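Local coordinates for solute-binding periplasmic protein of iron/siderophore ABC transporter (PDB 6B2Y) that probably binds chelated iron in the periplasm and hands it to an ABC transporter for import into the cell, at residues Phe66-Gly74 with Met176-Arg185. Residues are numbered along the deposited sequence; the frame is centred on the assembly and turned at random.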
ATOM      1  N   PHE A  66       7.153  -2.951   6.692  1.00 19.05           N
ATOM      2  CA  PHE A  66       7.639  -1.870   7.528  1.00 21.71           C
ATOM      3  C   PHE A  66       6.608  -0.759   7.675  1.00 20.59           C
ATOM      4  O   PHE A  66       6.525  -0.137   8.739  1.00 21.80           O
ATOM      5  CB  PHE A  66       8.940  -1.315   6.949  1.00 22.96           C
ATOM      6  CG  PHE A  66       9.416  -0.065   7.634  1.00 26.31           C
ATOM      7  CD1 PHE A  66       9.834  -0.103   8.953  1.00 31.08           C
ATOM      8  CD2 PHE A  66       9.432   1.148   6.962  1.00 26.44           C
ATOM      9  CE1 PHE A  66      10.265   1.045   9.592  1.00 27.70           C
ATOM     10  CE2 PHE A  66       9.862   2.299   7.600  1.00 29.61           C
ATOM     11  CZ  PHE A  66      10.275   2.239   8.920  1.00 28.15           C
ATOM     12  N   TYR A  67       5.806  -0.493   6.637  1.00 19.28           N
ATOM     13  CA  TYR A  67       4.790   0.551   6.776  1.00 22.57           C
ATOM     14  C   TYR A  67       3.890   0.252   7.967  1.00 20.07           C
ATOM     15  O   TYR A  67       3.614   1.133   8.786  1.00 20.75           O
ATOM     16  CB  TYR A  67       3.937   0.679   5.515  1.00 19.10           C
ATOM     17  CG  TYR A  67       4.681   0.909   4.228  1.00 19.96           C
ATOM     18  CD1 TYR A  67       5.710   1.854   4.122  1.00 23.80           C
ATOM     19  CD2 TYR A  67       4.326   0.194   3.085  1.00 22.20           C
ATOM     20  CE1 TYR A  67       6.371   2.050   2.909  1.00 20.03           C
ATOM     21  CE2 TYR A  67       4.985   0.380   1.884  1.00 22.03           C
ATOM     22  CZ  TYR A  67       6.005   1.311   1.807  1.00 22.09           C
ATOM     23  OH  TYR A  67       6.631   1.477   0.597  1.00 23.87           O
ATOM     24  N   ALA A  68       3.428  -0.993   8.078  1.00 19.65           N
ATOM     25  CA  ALA A  68       2.520  -1.340   9.167  1.00 18.54           C
ATOM     26  C   ALA A  68       3.226  -1.277  10.509  1.00 19.89           C
ATOM     27  O   ALA A  68       2.677  -0.747  11.485  1.00 19.78           O
ATOM     28  CB  ALA A  68       1.922  -2.729   8.929  1.00 20.79           C
ATOM     29  N   VAL A  69       4.462  -1.771  10.567  1.00 18.92           N
ATOM     30  CA  VAL A  69       5.199  -1.783  11.826  1.00 20.37           C
ATOM     31  C   VAL A  69       5.543  -0.365  12.262  1.00 21.06           C
ATOM     32  O   VAL A  69       5.511  -0.061  13.463  1.00 20.93           O
ATOM     33  CB  VAL A  69       6.444  -2.680  11.678  1.00 23.98           C
ATOM     34  CG1 VAL A  69       7.415  -2.504  12.862  1.00 25.38           C
ATOM     35  CG2 VAL A  69       6.019  -4.121  11.555  1.00 24.92           C
ATOM     36  N   SER A  70       5.814   0.533  11.308  1.00 21.05           N
ATOM     37  CA  SER A  70       6.144   1.919  11.647  1.00 24.54           C
ATOM     38  C   SER A  70       5.042   2.599  12.460  1.00 26.58           C
ATOM     39  O   SER A  70       5.339   3.486  13.276  1.00 22.39           O
ATOM     40  CB  SER A  70       6.424   2.723  10.378  1.00 23.89           C
ATOM     41  OG  SER A  70       5.224   3.049   9.679  1.00 27.19           O
ATOM     42  N   LEU A  71       3.771   2.210  12.257  1.00 20.29           N
ATOM     43  CA  LEU A  71       2.675   2.834  12.994  1.00 23.27           C
ATOM     44  C   LEU A  71       2.673   2.481  14.474  1.00 22.02           C
ATOM     45  O   LEU A  71       1.964   3.136  15.248  1.00 24.02           O
ATOM     46  CB  LEU A  71       1.328   2.429  12.379  1.00 21.76           C
ATOM     47  CG  LEU A  71       1.131   2.880  10.927  1.00 23.24           C
ATOM     48  CD1 LEU A  71      -0.082   2.182  10.315  1.00 21.45           C
ATOM     49  CD2 LEU A  71       0.990   4.397  10.816  1.00 21.57           C
ATOM     50  N   LEU A  72       3.442   1.473  14.890  1.00 20.22           N
ATOM     51  CA  LEU A  72       3.441   1.005  16.268  1.00 23.29           C
ATOM     52  C   LEU A  72       4.678   1.423  17.039  1.00 24.45           C
ATOM     53  O   LEU A  72       4.679   1.329  18.275  1.00 25.69           O
ATOM     54  CB  LEU A  72       3.337  -0.527  16.317  1.00 20.21           C
ATOM     55  CG  LEU A  72       2.150  -1.116  15.560  1.00 21.07           C
ATOM     56  CD1 LEU A  72       2.134  -2.652  15.589  1.00 23.67           C
ATOM     57  CD2 LEU A  72       0.841  -0.533  16.089  1.00 25.19           C
ATOM     58  N   GLU A  73       5.717   1.885  16.346  1.00 22.50           N
ATOM     59  CA  GLU A  73       7.051   2.032  16.916  1.00 27.99           C
ATOM     60  C   GLU A  73       7.378   3.451  17.355  1.00 28.97           C
ATOM     61  O   GLU A  73       8.472   3.676  17.888  1.00 28.72           O
ATOM     62  CB  GLU A  73       8.089   1.556  15.900  1.00 25.80           C
ATOM     63  CG  GLU A  73       7.988   0.066  15.634  1.00 23.67           C
ATOM     64  CD  GLU A  73       8.190  -0.760  16.887  1.00 29.36           C
ATOM     65  OE1 GLU A  73       9.326  -1.260  17.095  1.00 26.91           O
ATOM     66  OE2 GLU A  73       7.208  -0.914  17.661  1.00 25.69           O
ATOM     67  N   GLY A  74       6.474   4.406  17.131  1.00 30.55           N
ATOM     68  CA  GLY A  74       6.677   5.761  17.628  1.00 32.25           C
ATOM     69  C   GLY A  74       7.932   6.412  17.058  1.00 31.48           C
ATOM     70  O   GLY A  74       8.190   6.389  15.847  1.00 28.23           O
ATOM     71  N   MET A 176      -3.922  -4.789  11.863  1.00 14.36           N
ATOM     72  CA  MET A 176      -3.256  -3.888  12.805  1.00 17.43           C
ATOM     73  C   MET A 176      -3.471  -4.326  14.249  1.00 18.79           C
ATOM     74  O   MET A 176      -2.557  -4.210  15.072  1.00 19.76           O
ATOM     75  CB  MET A 176      -3.739  -2.441  12.618  1.00 12.39           C
ATOM     76  CG  MET A 176      -3.303  -1.748  11.325  1.00 12.84           C
ATOM     77  SD  MET A 176      -1.505  -1.782  11.071  1.00 18.87           S
ATOM     78  CE  MET A 176      -0.973  -0.944  12.574  1.00 18.54           C
ATOM     79  N   ARG A 177      -4.666  -4.831  14.595  1.00 14.22           N
ATOM     80  CA  ARG A 177      -4.842  -5.329  15.957  1.00 15.86           C
ATOM     81  C   ARG A 177      -3.913  -6.509  16.217  1.00 16.23           C
ATOM     82  O   ARG A 177      -3.247  -6.574  17.264  1.00 17.32           O
ATOM     83  CB  ARG A 177      -6.303  -5.736  16.213  1.00 16.20           C
ATOM     84  CG  ARG A 177      -6.524  -6.237  17.662  1.00 16.54           C
ATOM     85  CD  ARG A 177      -8.018  -6.492  17.994  1.00 15.35           C
ATOM     86  NE  ARG A 177      -8.806  -5.268  17.846  1.00 16.09           N
ATOM     87  CZ  ARG A 177      -9.564  -5.001  16.782  1.00 17.12           C
ATOM     88  NH1 ARG A 177      -9.665  -5.871  15.788  1.00 15.13           N
ATOM     89  NH2 ARG A 177     -10.220  -3.852  16.703  1.00 15.76           N
ATOM     90  N   LEU A 178      -3.830  -7.430  15.253  1.00 16.69           N
ATOM     91  CA  LEU A 178      -2.944  -8.587  15.369  1.00 16.89           C
ATOM     92  C   LEU A 178      -1.480  -8.173  15.544  1.00 16.65           C
ATOM     93  O   LEU A 178      -0.752  -8.751  16.368  1.00 16.47           O
ATOM     94  CB  LEU A 178      -3.103  -9.470  14.130  1.00 17.20           C
ATOM     95  CG  LEU A 178      -2.019 -10.508  13.862  1.00 19.68           C
ATOM     96  CD1 LEU A 178      -2.138 -11.618  14.905  1.00 16.03           C
ATOM     97  CD2 LEU A 178      -2.262 -11.060  12.464  1.00 21.18           C
ATOM     98  N   LEU A 179      -1.011  -7.216  14.741  1.00 18.89           N
ATOM     99  CA  LEU A 179       0.357  -6.725  14.906  1.00 19.68           C
ATOM    100  C   LEU A 179       0.554  -6.091  16.278  1.00 19.85           C
ATOM    101  O   LEU A 179       1.601  -6.283  16.914  1.00 19.61           O
ATOM    102  CB  LEU A 179       0.702  -5.713  13.808  1.00 19.22           C
ATOM    103  CG  LEU A 179       1.027  -6.338  12.453  1.00 21.96           C
ATOM    104  CD1 LEU A 179       1.226  -5.279  11.350  1.00 19.41           C
ATOM    105  CD2 LEU A 179       2.254  -7.251  12.562  1.00 23.36           C
ATOM    106  N   GLY A 180      -0.435  -5.327  16.746  1.00 19.44           N
ATOM    107  CA  GLY A 180      -0.330  -4.730  18.068  1.00 19.09           C
ATOM    108  C   GLY A 180      -0.221  -5.774  19.163  1.00 19.39           C
ATOM    109  O   GLY A 180       0.515  -5.596  20.132  1.00 21.52           O
ATOM    110  N   LYS A 181      -0.951  -6.884  19.017  1.00 19.02           N
ATOM    111  CA  LYS A 181      -0.868  -7.967  19.989  1.00 19.17           C
ATOM    112  C   LYS A 181       0.455  -8.724  19.874  1.00 21.00           C
ATOM    113  O   LYS A 181       1.118  -8.995  20.888  1.00 20.34           O
ATOM    114  CB  LYS A 181      -2.068  -8.903  19.807  1.00 17.67           C
ATOM    115  CG  LYS A 181      -2.202  -9.993  20.862  1.00 20.04           C
ATOM    116  CD  LYS A 181      -3.527 -10.709  20.754  1.00 19.24           C
ATOM    117  CE  LYS A 181      -3.656 -11.762  21.836  1.00 19.30           C
ATOM    118  NZ  LYS A 181      -4.962 -12.500  21.802  1.00 18.99           N
ATOM    119  N   ALA A 182       0.857  -9.073  18.647  1.00 18.39           N
ATOM    120  CA  ALA A 182       2.062  -9.871  18.456  1.00 22.64           C
ATOM    121  C   ALA A 182       3.322  -9.093  18.802  1.00 21.63           C
ATOM    122  O   ALA A 182       4.324  -9.690  19.199  1.00 21.81           O
ATOM    123  CB  ALA A 182       2.149 -10.363  17.011  1.00 22.26           C
ATOM    124  N   LEU A 183       3.304  -7.774  18.643  1.00 21.81           N
ATOM    125  CA  LEU A 183       4.495  -6.969  18.885  1.00 21.63           C
ATOM    126  C   LEU A 183       4.413  -6.186  20.183  1.00 23.18           C
ATOM    127  O   LEU A 183       5.277  -5.339  20.434  1.00 23.47           O
ATOM    128  CB  LEU A 183       4.736  -6.019  17.718  1.00 20.36           C
ATOM    129  CG  LEU A 183       4.802  -6.733  16.370  1.00 21.84           C
ATOM    130  CD1 LEU A 183       4.965  -5.758  15.238  1.00 24.32           C
ATOM    131  CD2 LEU A 183       5.956  -7.742  16.402  1.00 25.61           C
ATOM    132  N   HIS A 184       3.376  -6.434  20.991  1.00 22.84           N
ATOM    133  CA  HIS A 184       3.216  -5.821  22.305  1.00 24.05           C
ATOM    134  C   HIS A 184       3.161  -4.295  22.204  1.00 22.26           C
ATOM    135  O   HIS A 184       3.803  -3.570  22.960  1.00 24.24           O
ATOM    136  CB  HIS A 184       4.319  -6.299  23.251  1.00 22.10           C
ATOM    137  CG  HIS A 184       4.351  -7.780  23.405  1.00 24.45           C
ATOM    138  ND1 HIS A 184       3.316  -8.489  23.981  1.00 27.79           N
ATOM    139  CD2 HIS A 184       5.276  -8.698  23.039  1.00 27.60           C
ATOM    140  CE1 HIS A 184       3.609  -9.776  23.975  1.00 30.23           C
ATOM    141  NE2 HIS A 184       4.787  -9.931  23.397  1.00 26.48           N
ATOM    142  N   ARG A 185       2.361  -3.810  21.260  1.00 21.42           N
ATOM    143  CA  ARG A 185       2.060  -2.386  21.109  1.00 20.80           C
ATOM    144  C   ARG A 185       0.553  -2.183  20.939  1.00 18.76           C
ATOM    145  O   ARG A 185       0.088  -1.518  20.009  1.00 20.05           O
ATOM    146  CB  ARG A 185       2.823  -1.795  19.929  1.00 22.99           C
ATOM    147  CG  ARG A 185       4.337  -1.896  20.064  1.00 21.14           C
ATOM    148  CD  ARG A 185       4.853  -0.892  21.087  1.00 24.88           C
ATOM    149  NE  ARG A 185       6.315  -0.816  21.079  1.00 29.32           N
ATOM    150  CZ  ARG A 185       7.111  -1.677  21.710  1.00 26.72           C
ATOM    151  NH1 ARG A 185       6.587  -2.681  22.388  1.00 27.79           N
ATOM    152  NH2 ARG A 185       8.434  -1.538  21.652  1.00 26.79           N
TER
HETATM  153  O   HOH W   1       6.007   2.357  20.478  1.00 28.28           O
HETATM  154  O   HOH W   2       8.789   1.668  20.416  1.00 32.23           O
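In the N-terminal lobe of this substrate-binding protein, on one side of a parallel beta-sheet, segments 66-74 and 176-185, built on helices 66-70 and 168-182, meet chiefly through Leu72, which leans on Leu179, Met176 and Arg185. Its CG stands anti to the carbonyl carbon (chi1 -55°), and the Leu72 side chain crosses that of Leu179 at about a right angle, with CD1 3.8 Å from Leu179 CB, while CD2 lies 4.0 Å from Met176 CE. CD1 also lies 3.9 Å from Gly180 N, against the backbone of the helix. Ala68 CB sits 3.6 Å from Leu179 CD1. The Met176 chain, bent at chi2 and chi3, brings its methyl up against Leu71 CD1 and the carbonyl oxygen of Ala68.

Sheet and helices form a layered alpha/beta lobe of the periplasmic binding protein fold: Val69 and Leu179 rest on Ile134 of strand 132-136, whereas helix 186-207 closes over Leu71 and Leu72. At Glu73 and Arg185, both partly exposed, the contact turns polar. Arg185, the N-cap of that long helix, lays its CD 3.6 Å from Leu72 O. Its guanidinium meets Glu73 in a salt bridge, OE2 to NE 3.5 Å, with the oxygen well out of the guanidinium plane, an attraction of charge without a directed N-H. Glu73 OE2 also pairs with Arg80, and its negative charge probably eases the closeness of the two arginines. A water donates to Leu72 O and weakly accepts from Arg185 NE, bridging the segments, while Arg185 NH1 is turned back onto His184 O at 3.0 Å.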